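Local coordinates for protein uncharacterized HTH-type transcriptional regulator SAR2349 (Staphylococcus aureus, PDB 4EM2) that probably binds DNA as a MarR-family transcriptional regulator and takes up salicylate at several pockets, at residues 70-73 against 74-78; 78-81 against 82-85. All coordinates share one frame; numbering follows the deposited sequence.

Contact 1. Residues 70-73 against 74-78; sequences LRDI and AKHQP. With SAL (2-hydroxybenzoic acid), chain B.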
loop_
_atom_site.group_PDB
_atom_site.type_symbol
_atom_site.label_atom_id
_atom_site.label_comp_id
_atom_site.label_asym_id
_atom_site.label_seq_id
_atom_site.Cartn_x
_atom_site.Cartn_y
_atom_site.Cartn_z
ATOM N N LEU A 70 -4.892 -1.355 -5.096
ATOM C CA LEU A 70 -4.491 -1.130 -6.496
ATOM C C LEU A 70 -3.055 -1.605 -6.707
ATOM O O LEU A 70 -2.760 -2.347 -7.658
ATOM C CB LEU A 70 -4.588 0.355 -6.878
ATOM C CG LEU A 70 -4.262 0.668 -8.378
ATOM C CD1 LEU A 70 -5.407 0.075 -9.236
ATOM C CD2 LEU A 70 -4.144 2.165 -8.679
ATOM N N ARG A 71 -2.180 -1.209 -5.786
ATOM C CA ARG A 71 -0.783 -1.536 -5.866
ATOM C C ARG A 71 -0.632 -3.037 -5.774
ATOM O O ARG A 71 0.160 -3.650 -6.511
ATOM C CB ARG A 71 -0.010 -0.846 -4.709
ATOM C CG ARG A 71 1.554 -1.058 -4.734
ATOM C CD ARG A 71 2.251 -0.280 -3.556
ATOM N NE ARG A 71 1.812 -0.803 -2.248
ATOM C CZ ARG A 71 2.400 -0.504 -1.069
ATOM N NH1 ARG A 71 3.445 0.331 -1.039
ATOM N NH2 ARG A 71 1.982 -1.089 0.080
ATOM N N ASP A 72 -1.374 -3.639 -4.846
ATOM C CA ASP A 72 -1.277 -5.074 -4.655
ATOM C C ASP A 72 -1.632 -5.799 -5.950
ATOM O O ASP A 72 -0.953 -6.749 -6.337
ATOM C CB ASP A 72 -2.204 -5.552 -3.529
ATOM C CG ASP A 72 -2.229 -7.077 -3.409
ATOM O OD1 ASP A 72 -3.037 -7.699 -4.159
ATOM O OD2 ASP A 72 -1.446 -7.634 -2.603
ATOM N N ILE A 73 -2.703 -5.369 -6.593
ATOM C CA ILE A 73 -3.125 -6.018 -7.833
ATOM C C ILE A 73 -2.004 -5.797 -8.903
ATOM O O ILE A 73 -1.635 -6.718 -9.634
ATOM C CB ILE A 73 -4.451 -5.395 -8.329
ATOM C CG1 ILE A 73 -5.579 -5.771 -7.354
ATOM C CG2 ILE A 73 -4.822 -5.916 -9.674
ATOM C CD1 ILE A 73 -6.907 -5.195 -7.668
ATOM N N ALA A 74 -1.457 -4.585 -8.952
ATOM C CA ALA A 74 -0.457 -4.231 -9.942
ATOM C C ALA A 74 0.647 -5.226 -9.845
ATOM O O ALA A 74 1.090 -5.735 -10.838
ATOM C CB ALA A 74 0.109 -2.798 -9.680
ATOM N N LYS A 75 1.075 -5.529 -8.621
ATOM C CA LYS A 75 2.190 -6.442 -8.434
ATOM C C LYS A 75 1.886 -7.919 -8.537
ATOM O O LYS A 75 2.781 -8.688 -8.720
ATOM C CB LYS A 75 2.868 -6.155 -7.098
ATOM C CG LYS A 75 3.326 -4.649 -7.012
ATOM C CD LYS A 75 3.873 -4.246 -5.615
ATOM C CE LYS A 75 4.591 -2.865 -5.635
ATOM N NZ LYS A 75 5.911 -2.856 -6.392
ATOM N N HIS A 76 0.626 -8.314 -8.478
ATOM C CA HIS A 76 0.327 -9.736 -8.478
ATOM C C HIS A 76 -0.648 -10.197 -9.544
ATOM O O HIS A 76 -0.960 -11.413 -9.626
ATOM C CB HIS A 76 -0.235 -10.142 -7.101
ATOM C CG HIS A 76 0.722 -9.897 -5.977
ATOM N ND1 HIS A 76 0.719 -8.727 -5.234
ATOM C CD2 HIS A 76 1.755 -10.640 -5.514
ATOM C CE1 HIS A 76 1.715 -8.766 -4.367
ATOM N NE2 HIS A 76 2.358 -9.914 -4.518
ATOM N N GLN A 77 -1.138 -9.254 -10.343
ATOM C CA GLN A 77 -2.141 -9.610 -11.339
ATOM C C GLN A 77 -1.661 -10.663 -12.374
ATOM O O GLN A 77 -0.520 -10.701 -12.746
ATOM C CB GLN A 77 -2.649 -8.354 -12.054
ATOM C CG GLN A 77 -1.549 -7.485 -12.678
ATOM C CD GLN A 77 -2.145 -6.445 -13.603
ATOM O OE1 GLN A 77 -3.098 -5.759 -13.245
ATOM N NE2 GLN A 77 -1.618 -6.358 -14.817
ATOM N N PRO A 78 -2.571 -11.475 -12.876
ATOM C CA PRO A 78 -3.998 -11.483 -12.552
ATOM C C PRO A 78 -4.176 -12.032 -11.143
ATOM O O PRO A 78 -3.528 -13.025 -10.785
ATOM C CB PRO A 78 -4.581 -12.405 -13.630
ATOM C CG PRO A 78 -3.578 -12.302 -14.774
ATOM C CD PRO A 78 -2.283 -12.360 -14.027
HETATM C "C1'" SAL B . 1.026 0.027 4.635
HETATM O "O1'" SAL B . 1.598 -0.995 4.239
HETATM O "O2'" SAL B . 0.267 0.016 5.765
HETATM C C1 SAL B . 1.085 1.252 3.843
HETATM C C2 SAL B . 2.012 1.402 2.774
HETATM C C3 SAL B . 2.041 2.577 2.010
HETATM C C4 SAL B . 1.140 3.609 2.312
HETATM C C5 SAL B . 0.225 3.466 3.379
HETATM C C6 SAL B . 0.197 2.297 4.142
HETATM O O2 SAL B . 2.841 0.443 2.490
#
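The H76 ring meets D72 edge-on. Its ND1 gives a hydrogen bond to D72 O at 2.8 Å, and that oxygen lies 12° out of the ring plane. The carboxylate and ring planes are 29° apart. D72 OD2 is 3.6 Å from H76 ND1, off the ring plane, and its salt bridge goes to R87 NE of helix 81-88. The guanidinium of R71 also works at its edge. NH2 donates to salicylate O2 at 3.0 Å, near the guanidinium plane, and Y46 OH holds the same ligand. R71 thus lines a salicylate pocket. It runs out straight from a CG anti to the backbone N (chi1 -177°) and bends at chi3 to reach it. K75 lies across the base of this chain, its CE 3.6 Å from R71 CG.

Helix 64-76 of the MarR-type winged helix-turn-helix domain ends here. I73 O takes H76 N from above its carbonyl plane and Q77 N in that plane, the latter at 2.7 Å. Q77 is the first residue to leave helical geometry, and a cis peptide joins it to P78. Q77 OE1 accepts from L124 N. L70 and I73 pack on L124 of strand 122-124. A74 and K75 touch Y132 of helix 126-148.

Contact 2. Residues 78-81 against 82-85; sequences PTTL and IEIS
I82 places its CB 3.5 Å from T80 OG1, at an N-cap that starts helix 81-88. T80 is the capping residue of this helix in the MarR-type winged helix-turn-helix domain. E83 follows, and its backbone N donates to T80 OG1 at 3.1 Å in a nearly straight bond. The T80 hydroxyl sits between its own N and carbonyl carbon (chi1 66°), which points it at this first turn. The E83 side chain reaches back over the cap. Its CG passes 3.4 Å from T80 OG1. T79 OG1 lies 2.4 Å from E83 OE1, too short for the bond length to be trusted. T79 OG1 also bonds R87 NH2, and E83 OE1 has a long, weak ion pair with R87 NH1. I84 N closes the first helical turn on T80 O at 2.9 Å. The I84 side chain crosses T79 at about a right angle, with CG1 3.8 Å from T79 CG2, and packs on I69 of helix 64-76. S85 N bonds L81 O, and its OG adds a weak bond to the same oxygen. L81 and S85 both touch A95 of helix 92-104. A water donates to P78 O at 2.9 Å and to E83 OE2 at 2.7 Å.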
loop_
_atom_site.group_PDB
_atom_site.type_symbol
_atom_site.label_atom_id
_atom_site.label_comp_id
_atom_site.label_asym_id
_atom_site.label_seq_id
_atom_site.Cartn_x
_atom_site.Cartn_y
_atom_site.Cartn_z
ATOM N N PRO A 78 -2.571 -11.475 -12.876
ATOM C CA PRO A 78 -3.998 -11.483 -12.552
ATOM C C PRO A 78 -4.176 -12.032 -11.143
ATOM O O PRO A 78 -3.528 -13.025 -10.785
ATOM C CB PRO A 78 -4.581 -12.405 -13.630
ATOM C CG PRO A 78 -3.578 -12.302 -14.774
ATOM C CD PRO A 78 -2.283 -12.360 -14.027
ATOM N N THR A 79 -4.994 -11.392 -10.310
ATOM C CA THR A 79 -5.183 -11.907 -8.953
ATOM C C THR A 79 -6.666 -11.910 -8.599
ATOM O O THR A 79 -7.517 -11.560 -9.450
ATOM C CB THR A 79 -4.335 -11.141 -7.911
ATOM O OG1 THR A 79 -4.357 -11.846 -6.654
ATOM C CG2 THR A 79 -4.877 -9.707 -7.714
ATOM N N THR A 80 -6.998 -12.363 -7.387
ATOM C CA THR A 80 -8.418 -12.467 -6.993
ATOM C C THR A 80 -8.693 -11.812 -5.628
ATOM O O THR A 80 -7.778 -11.615 -4.867
ATOM C CB THR A 80 -8.807 -13.963 -6.835
ATOM O OG1 THR A 80 -8.069 -14.496 -5.721
ATOM C CG2 THR A 80 -8.424 -14.775 -8.129
ATOM N N LEU A 81 -9.957 -11.497 -5.360
ATOM C CA LEU A 81 -10.334 -10.914 -4.083
ATOM C C LEU A 81 -9.759 -11.802 -2.995
ATOM O O LEU A 81 -9.217 -11.297 -2.027
ATOM C CB LEU A 81 -11.857 -10.799 -3.949
ATOM C CG LEU A 81 -12.472 -10.520 -2.562
ATOM C CD1 LEU A 81 -11.888 -9.256 -1.989
ATOM C CD2 LEU A 81 -13.999 -10.358 -2.678
ATOM N N ILE A 82 -9.845 -13.124 -3.168
ATOM C CA ILE A 82 -9.280 -14.080 -2.191
ATOM C C ILE A 82 -7.797 -13.831 -1.887
ATOM O O ILE A 82 -7.396 -13.674 -0.718
ATOM C CB ILE A 82 -9.354 -15.545 -2.695
ATOM C CG1 ILE A 82 -10.810 -15.950 -2.953
ATOM C CG2 ILE A 82 -8.649 -16.476 -1.730
ATOM C CD1 ILE A 82 -11.775 -15.471 -1.951
ATOM N N GLU A 83 -6.970 -13.817 -2.935
ATOM C CA GLU A 83 -5.543 -13.608 -2.744
ATOM C C GLU A 83 -5.279 -12.251 -2.168
ATOM O O GLU A 83 -4.423 -12.115 -1.315
ATOM C CB GLU A 83 -4.766 -13.693 -4.045
ATOM C CG GLU A 83 -4.834 -15.051 -4.753
ATOM C CD GLU A 83 -4.030 -15.055 -6.048
ATOM O OE1 GLU A 83 -3.343 -14.053 -6.374
ATOM O OE2 GLU A 83 -4.074 -16.079 -6.745
ATOM N N ILE A 84 -6.001 -11.244 -2.653
ATOM C CA ILE A 84 -5.769 -9.870 -2.173
ATOM C C ILE A 84 -5.983 -9.790 -0.643
ATOM O O ILE A 84 -5.103 -9.370 0.095
ATOM C CB ILE A 84 -6.710 -8.849 -2.878
ATOM C CG1 ILE A 84 -6.397 -8.757 -4.377
ATOM C CG2 ILE A 84 -6.507 -7.455 -2.258
ATOM C CD1 ILE A 84 -7.399 -7.949 -5.122
ATOM N N SER A 85 -7.161 -10.199 -0.195
ATOM C CA SER A 85 -7.523 -10.199 1.228
ATOM C C SER A 85 -6.475 -10.873 2.082
ATOM O O SER A 85 -6.150 -10.396 3.175
ATOM C CB SER A 85 -8.838 -10.931 1.433
ATOM O OG SER A 85 -9.873 -10.139 0.902
HETATM O O HOH W 1 -4.429 -15.373 -9.361
#

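Along the chain, contact 1 comes first and covers the C-terminal turns of helix 64-76. Contact 2 follows directly, covering the short connection and the first turn of helix 81-88. Neither closes a long loop, and neither nests in the other or crosses it. They join end to end at P78, with centres about 9 Å apart. Their side chains meet where the two helices face each other: I73 CG1 is 3.6 Å from I84 CD1, and D72 OD1 is 3.5 Å from I84 CG1. R87 serves both contacts. Strand 122-124 touches both segment pairs, so the two helices and the strand are tied together.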